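Local structure of transcriptional regulator, putative (Vibrio cholerae O1 biovar eltor str. N16961, 3BJN) at residues Glu16-Arg21 with Leu159-Ala164; Gly67-Val72 with Gly123-Val128. The protein probably acts as an IclR-family DNA-binding repressor of allantoin and glyoxylate utilization operons, the present chain being its C-terminal effector domain. One frame throughout, in Å; residues are numbered along the deposited sequence. Where two conformers were deposited one is given.

Contact 1 (Glu16-Arg21 with Leu159-Ala164)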
ATOM      1  N   GLU A  16      -7.609  -3.881 -12.098  1.00 14.95           N
ATOM      2  CA  GLU A  16      -6.737  -3.612 -13.260  1.00 14.90           C
ATOM      3  C   GLU A  16      -7.030  -2.265 -13.918  1.00 15.09           C
ATOM      4  O   GLU A  16      -6.106  -1.537 -14.271  1.00 15.26           O
ATOM      5  CB  GLU A  16      -6.800  -4.765 -14.273  1.00 16.01           C
ATOM      6  CG  GLU A  16      -6.134  -6.018 -13.736  1.00 18.00           C
ATOM      7  CD  GLU A  16      -6.261  -7.222 -14.637  1.00 22.63           C
ATOM      8  OE1 GLU A  16      -7.016  -7.178 -15.631  1.00 25.23           O
ATOM      9  OE2 GLU A  16      -5.616  -8.249 -14.325  1.00 24.17           O
ATOM     10  N   ALA A  17      -8.303  -1.937 -14.084  1.00 14.83           N
ATOM     11  CA  ALA A  17      -8.719  -0.657 -14.679  1.00 14.58           C
ATOM     12  C   ALA A  17      -8.265   0.534 -13.833  1.00 15.37           C
ATOM     13  O   ALA A  17      -7.752   1.513 -14.364  1.00 15.39           O
ATOM     14  CB  ALA A  17     -10.246  -0.634 -14.872  1.00 15.30           C
ATOM     15  N   VAL A  18      -8.442   0.431 -12.506  1.00 15.52           N
ATOM     16  CA  VAL A  18      -8.017   1.486 -11.593  1.00 15.41           C
ATOM     17  C   VAL A  18      -6.484   1.667 -11.628  1.00 14.96           C
ATOM     18  O   VAL A  18      -5.971   2.807 -11.655  1.00 13.76           O
ATOM     19  CB  VAL A  18      -8.540   1.193 -10.160  1.00 16.58           C
ATOM     20  CG1 VAL A  18      -7.726   1.918  -9.125  1.00 19.54           C
ATOM     21  CG2 VAL A  18     -10.065   1.526 -10.076  1.00 16.85           C
ATOM     22  N   LEU A  19      -5.735   0.564 -11.673  1.00 13.98           N
ATOM     23  CA  LEU A  19      -4.259   0.689 -11.690  1.00 13.10           C
ATOM     24  C   LEU A  19      -3.754   1.236 -13.014  1.00 12.97           C
ATOM     25  O   LEU A  19      -2.782   2.007 -13.072  1.00 12.89           O
ATOM     26  CB  LEU A  19      -3.596  -0.658 -11.424  1.00 13.43           C
ATOM     27  CG  LEU A  19      -3.824  -1.211 -10.020  1.00 11.42           C
ATOM     28  CD1 LEU A  19      -3.207  -2.611 -10.007  1.00 13.94           C
ATOM     29  CD2 LEU A  19      -3.199  -0.312  -8.941  1.00 14.71           C
ATOM     30  N   SER A  20      -4.406   0.828 -14.102  1.00 13.21           N
ATOM     31  CA  SER A  20      -4.049   1.372 -15.421  1.00 14.33           C
ATOM     32  C   SER A  20      -4.191   2.899 -15.439  1.00 13.51           C
ATOM     33  O   SER A  20      -3.274   3.641 -15.828  1.00 14.20           O
ATOM     34  CB  SER A  20      -4.950   0.752 -16.465  1.00 14.30           C
ATOM     35  OG  SER A  20      -4.743   1.344 -17.742  1.00 18.10           O
ATOM     36  N   ARG A  21      -5.353   3.386 -14.998  1.00 13.62           N
ATOM     37  CA  ARG A  21      -5.573   4.839 -14.950  1.00 13.16           C
ATOM     38  C   ARG A  21      -4.563   5.534 -14.032  1.00 13.52           C
ATOM     39  O   ARG A  21      -4.034   6.594 -14.365  1.00 13.53           O
ATOM     40  CB  ARG A  21      -7.001   5.144 -14.477  1.00 13.92           C
ATOM     41  CG  ARG A  21      -7.251   6.646 -14.427  1.00 15.98           C
ATOM     42  CD  ARG A  21      -8.724   6.946 -14.173  1.00 19.11           C
ATOM     43  NE  ARG A  21      -9.063   6.557 -12.807  1.00 25.37           N
ATOM     44  CZ  ARG A  21     -10.057   7.077 -12.084  1.00 26.62           C
ATOM     45  NH1 ARG A  21     -10.823   8.042 -12.591  1.00 28.31           N
ATOM     46  NH2 ARG A  21     -10.284   6.626 -10.853  1.00 28.22           N
ATOM     47  N   LEU A 159      -5.567   8.132  -3.433  1.00 16.36           N
ATOM     48  CA  LEU A 159      -6.852   8.191  -2.747  1.00 17.39           C
ATOM     49  C   LEU A 159      -8.013   7.946  -3.731  1.00 17.14           C
ATOM     50  O   LEU A 159      -8.935   7.186  -3.451  1.00 17.59           O
ATOM     51  CB  LEU A 159      -6.994   9.545  -2.053  1.00 17.17           C
ATOM     52  CG  LEU A 159      -6.167   9.726  -0.776  1.00 18.67           C
ATOM     53  CD1 LEU A 159      -6.053  11.190  -0.387  1.00 17.77           C
ATOM     54  CD2 LEU A 159      -6.782   8.871   0.385  1.00 17.20           C
ATOM     55  N   GLN A 160      -7.944   8.597  -4.887  1.00 16.58           N
ATOM     56  CA  GLN A 160      -8.965   8.498  -5.922  1.00 16.45           C
ATOM     57  C   GLN A 160      -9.110   7.050  -6.406  1.00 17.15           C
ATOM     58  O   GLN A 160     -10.226   6.545  -6.550  1.00 16.64           O
ATOM     59  CB  GLN A 160      -8.534   9.424  -7.081  1.00 16.62           C
ATOM     60  CG  GLN A 160      -9.462   9.417  -8.255  1.00 16.91           C
ATOM     61  CD  GLN A 160      -8.979  10.344  -9.352  1.00 18.60           C
ATOM     62  OE1 GLN A 160      -7.786  10.669  -9.438  1.00 18.13           O
ATOM     63  NE2 GLN A 160      -9.895  10.744 -10.218  1.00 19.42           N
ATOM     64  N   ALA A 161      -7.969   6.394  -6.627  1.00 17.32           N
ATOM     65  CA  ALA A 161      -7.954   4.997  -7.060  1.00 17.39           C
ATOM     66  C   ALA A 161      -8.602   4.070  -6.036  1.00 17.87           C
ATOM     67  O   ALA A 161      -9.457   3.267  -6.377  1.00 17.61           O
ATOM     68  CB  ALA A 161      -6.507   4.551  -7.358  1.00 18.29           C
ATOM     69  N   ALA A 162      -8.184   4.201  -4.778  1.00 17.33           N
ATOM     70  CA  ALA A 162      -8.699   3.361  -3.694  1.00 18.19           C
ATOM     71  C   ALA A 162     -10.208   3.564  -3.488  1.00 18.58           C
ATOM     72  O   ALA A 162     -10.969   2.602  -3.302  1.00 20.46           O
ATOM     73  CB  ALA A 162      -7.937   3.668  -2.435  1.00 18.14           C
ATOM     74  N   ARG A 163     -10.649   4.823  -3.536  1.00 18.84           N
ATOM     75  CA  ARG A 163     -12.077   5.127  -3.356  1.00 20.24           C
ATOM     76  C   ARG A 163     -12.955   4.533  -4.467  1.00 20.52           C
ATOM     77  O   ARG A 163     -14.135   4.233  -4.259  1.00 20.96           O
ATOM     78  CB  ARG A 163     -12.263   6.630  -3.237  1.00 20.28           C
ATOM     79  CG  ARG A 163     -13.672   7.065  -2.921  1.00 23.84           C
ATOM     80  CD  ARG A 163     -13.674   8.407  -2.250  1.00 27.89           C
ATOM     81  NE  ARG A 163     -15.019   8.797  -1.837  1.00 30.24           N
ATOM     82  CZ  ARG A 163     -15.298   9.953  -1.241  1.00 32.38           C
ATOM     83  NH1 ARG A 163     -14.321  10.808  -0.968  1.00 32.73           N
ATOM     84  NH2 ARG A 163     -16.538  10.237  -0.890  1.00 34.24           N
ATOM     85  N   ALA A 164     -12.374   4.358  -5.645  1.00 21.38           N
ATOM     86  CA  ALA A 164     -13.085   3.851  -6.806  1.00 22.65           C
ATOM     87  C   ALA A 164     -13.330   2.352  -6.711  1.00 24.11           C
ATOM     88  O   ALA A 164     -14.137   1.818  -7.476  1.00 24.64           O
ATOM     89  CB  ALA A 164     -12.337   4.171  -8.058  1.00 22.55           C
TER
HETATM   90  O   HOH W   1     -12.902  10.213 -11.601  1.00 23.95           O
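R21 NH1 donates to a water 3.2 Å away, and Q160 NE2 donates to the same water. The bond from Q160 NE2 is weak, at 3.4 Å. The water lies at the edge of the R21 guanidinium and in its plane. The Q160 amide sits differently. Its CD lies over one face of the guanidinium, and the two planes are 50° apart. NH1 and NE2 approach to 3.7 Å, but both are donors and cannot pair with each other. Q160 OE1 is bonded to H157 and more weakly to Q25, which is consistent with NE2, rather than OE1, being turned to R21. R21 leaves its helix extended, then bends at chi3 (69°). The two side chains cross at about a right angle, and the bend brings the guanidinium up to the Q160 amide.

The rest of the contact is apolar. V18 points at the other helix, with its CA 5.7 Å from A161 CA. Its CG1 is anti to the backbone N (chi1 158°) and presses on A161 CB at 3.4 Å, which is tight for two methyl groups. CG1 also lies 3.5 Å from A161 O. The other branch, CG2, meets A164 CB at 4.0 Å.

Helix 12-26 and helix 144-163 thus pack side by side near the chain ends of the domain. L19 and A161 both reach I138 of strand 133-143. The small alanines allow the close approach at V18. Apolar packing mainly joins the helices; R21 and Q160 touch without a direct hydrogen bond and share one water at the surface.

Contact 2 (Gly67-Val72 with Gly123-Val128)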
ATOM      1  N   GLY A  67       6.933   0.151   5.200  1.00 17.41           N
ATOM      2  CA  GLY A  67       6.404   0.759   3.975  1.00 17.76           C
ATOM      3  C   GLY A  67       4.969   1.226   4.120  1.00 17.06           C
ATOM      4  O   GLY A  67       4.210   0.704   4.940  1.00 16.86           O
ATOM      5  N   ALA A  68       4.599   2.187   3.273  1.00 16.36           N
ATOM      6  CA  ALA A  68       3.252   2.772   3.293  1.00 16.20           C
ATOM      7  C   ALA A  68       2.130   1.744   3.170  1.00 16.07           C
ATOM      8  O   ALA A  68       1.144   1.869   3.864  1.00 16.80           O
ATOM      9  CB  ALA A  68       3.129   3.825   2.198  1.00 16.49           C
ATOM     10  N   SER A  69       2.288   0.736   2.308  1.00 17.27           N
ATOM     11  CA  SER A  69       1.223  -0.249   2.084  1.00 17.96           C
ATOM     12  C   SER A  69       0.969  -1.045   3.367  1.00 18.19           C
ATOM     13  O   SER A  69      -0.187  -1.226   3.779  1.00 18.29           O
ATOM     14  CB  SER A  69       1.640  -1.250   0.993  1.00 18.87           C
ATOM     15  OG  SER A  69       1.890  -0.612  -0.237  1.00 24.48           O
ATOM     16  N   SER A  70       2.052  -1.522   3.983  1.00 17.85           N
ATOM     17  CA  SER A  70       1.947  -2.272   5.256  1.00 18.58           C
ATOM     18  C   SER A  70       1.304  -1.402   6.331  1.00 17.62           C
ATOM     19  O   SER A  70       0.406  -1.862   7.049  1.00 18.74           O
ATOM     20  CB  SER A  70       3.317  -2.735   5.769  1.00 19.01           C
ATOM     21  OG  SER A  70       3.861  -3.687   4.886  1.00 22.56           O
ATOM     22  N   LYS A  71       1.724  -0.145   6.422  0.50 17.18           N
ATOM     23  CA  LYS A  71       1.241   0.728   7.497  0.50 17.56           C
ATOM     24  C   LYS A  71      -0.236   1.126   7.335  0.50 17.86           C
ATOM     25  O   LYS A  71      -0.941   1.288   8.324  0.50 17.76           O
ATOM     26  CB  LYS A  71       2.127   1.963   7.627  0.50 17.68           C
ATOM     27  CG  LYS A  71       3.512   1.679   8.169  0.50 17.88           C
ATOM     28  CD  LYS A  71       4.225   3.004   8.319  0.50 20.07           C
ATOM     29  CE  LYS A  71       5.716   2.861   8.320  0.50 22.99           C
ATOM     30  NZ  LYS A  71       6.314   4.211   8.114  0.50 21.64           N
ATOM     31  N   VAL A  72      -0.695   1.297   6.092  1.00 17.64           N
ATOM     32  CA  VAL A  72      -2.123   1.523   5.821  1.00 19.26           C
ATOM     33  C   VAL A  72      -2.968   0.315   6.231  1.00 19.62           C
ATOM     34  O   VAL A  72      -4.011   0.461   6.893  1.00 19.24           O
ATOM     35  CB  VAL A  72      -2.341   1.808   4.324  1.00 19.36           C
ATOM     36  CG1 VAL A  72      -3.794   1.549   3.928  1.00 23.59           C
ATOM     37  CG2 VAL A  72      -1.942   3.207   4.071  1.00 21.79           C
ATOM     38  N   GLY A 123       6.877   5.125  -0.955  1.00 18.00           N
ATOM     39  CA  GLY A 123       5.551   4.557  -1.148  1.00 18.14           C
ATOM     40  C   GLY A 123       4.461   5.509  -0.709  1.00 17.98           C
ATOM     41  O   GLY A 123       4.620   6.229   0.281  1.00 17.67           O
ATOM     42  N   ILE A 124       3.351   5.511  -1.451  1.00 17.29           N
ATOM     43  CA  ILE A 124       2.148   6.274  -1.056  1.00 17.50           C
ATOM     44  C   ILE A 124       0.967   5.326  -1.219  1.00 16.51           C
ATOM     45  O   ILE A 124       0.799   4.727  -2.283  1.00 17.19           O
ATOM     46  CB  ILE A 124       1.957   7.577  -1.901  1.00 17.37           C
ATOM     47  CG1 ILE A 124       3.102   8.543  -1.567  1.00 20.13           C
ATOM     48  CG2 ILE A 124       0.604   8.208  -1.565  1.00 17.85           C
ATOM     49  CD1 ILE A 124       3.258   9.797  -2.483  1.00 20.28           C
ATOM     50  N   SER A 125       0.174   5.133  -0.165  1.00 16.81           N
ATOM     51  CA  SER A 125      -0.836   4.073  -0.201  0.50 17.30           C
ATOM     52  C   SER A 125      -2.116   4.470   0.504  1.00 17.23           C
ATOM     53  O   SER A 125      -2.096   5.255   1.458  1.00 17.79           O
ATOM     54  CB  SER A 125      -0.298   2.775   0.410  0.50 18.05           C
ATOM     55  OG  SER A 125       0.993   2.479  -0.080  0.50 20.36           O
ATOM     56  N   ALA A 126      -3.230   3.935   0.005  1.00 16.09           N
ATOM     57  CA  ALA A 126      -4.534   4.183   0.621  1.00 15.79           C
ATOM     58  C   ALA A 126      -5.313   2.874   0.729  1.00 16.20           C
ATOM     59  O   ALA A 126      -5.128   2.000  -0.099  1.00 16.58           O
ATOM     60  CB  ALA A 126      -5.316   5.235  -0.182  1.00 15.71           C
ATOM     61  N   PRO A 127      -6.172   2.744   1.750  1.00 16.17           N
ATOM     62  CA  PRO A 127      -6.850   1.460   1.985  1.00 17.00           C
ATOM     63  C   PRO A 127      -8.019   1.255   1.027  1.00 17.62           C
ATOM     64  O   PRO A 127      -8.689   2.225   0.629  1.00 18.27           O
ATOM     65  CB  PRO A 127      -7.404   1.612   3.406  1.00 17.23           C
ATOM     66  CG  PRO A 127      -7.680   3.117   3.534  1.00 16.97           C
ATOM     67  CD  PRO A 127      -6.586   3.776   2.746  1.00 16.65           C
ATOM     68  N   VAL A 128      -8.259  -0.007   0.683  1.00 18.77           N
ATOM     69  CA  VAL A 128      -9.465  -0.382  -0.060  1.00 19.20           C
ATOM     70  C   VAL A 128     -10.338  -1.088   0.947  1.00 20.15           C
ATOM     71  O   VAL A 128      -9.922  -2.073   1.555  1.00 19.77           O
ATOM     72  CB  VAL A 128      -9.134  -1.301  -1.241  1.00 19.42           C
ATOM     73  CG1 VAL A 128     -10.393  -1.822  -1.903  1.00 19.52           C
ATOM     74  CG2 VAL A 128      -8.266  -0.559  -2.262  1.00 19.05           C
TER
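G123 begins the strand side of the contact with its carbonyl O, 3.4 Å from A68 CB. Glycine has no side chain here, and the helix comes close: the CA atoms of A68 and G123 are 5.3 Å apart. I124 turns to the other face of the sheet.

S125 points at the helix and fits between A68 and S69. In the conformer described, OG is anti to the carbonyl carbon (chi1 -46°). This places OG 3.4 Å from A68 CB and 3.2 Å from S69 OG. In this conformer S125 OG and S69 OG are both hydrogen-bonded to S139 OG of strand 133-143, which gathers three buried hydroxyls where the helix meets the sheet. A second conformer of S125 was deposited, so the details at OG are less certain. S125 O faces V72, whose CG2 comes to 3.3 Å from it.

A126 directs its methyl away, and its carbonyl carbon is near V72 CG1. P127 follows, and V72 CG1 rests on its ring, 3.4 Å from N and 3.6 Å from CB. V72 has CG1 anti to its backbone N (chi1 160°), and its two methyls lie along the same side of the strand backbone.

The axes of segments 67-72 and 123-128 come within 6.6 Å and are 25° from parallel. Helix 67-76 covers one face of the antiparallel sheet, and A68 and V72 also touch A111 of strand 111-114. On the opposite face, I124 and A126 pack on helix 144-163. Strand 121-130 is therefore sandwiched between helices, within the GAF-like fold of the IclR C-terminal domain.

Overall arrangement
The centre of contact 2 is about 3 Å from the centre of the chain, in the core; that of contact 1 is about 13 Å from it, at the surface. The contact centres are about 14 Å apart. Contact 1 joins two helices far apart in sequence, and contact 2 is nested inside the loop that contact 1 closes. Contact 2 sets a helix on a strand. Helix 144-163 links them: A162 CB meets A126 CB at 3.8 Å, on the sheet face away from helix 67-76. The chemistry follows the place. Small residues permit close packing in both, but polar groups at the surface share a water, whereas buried serines bond to a hydroxyl of the protein.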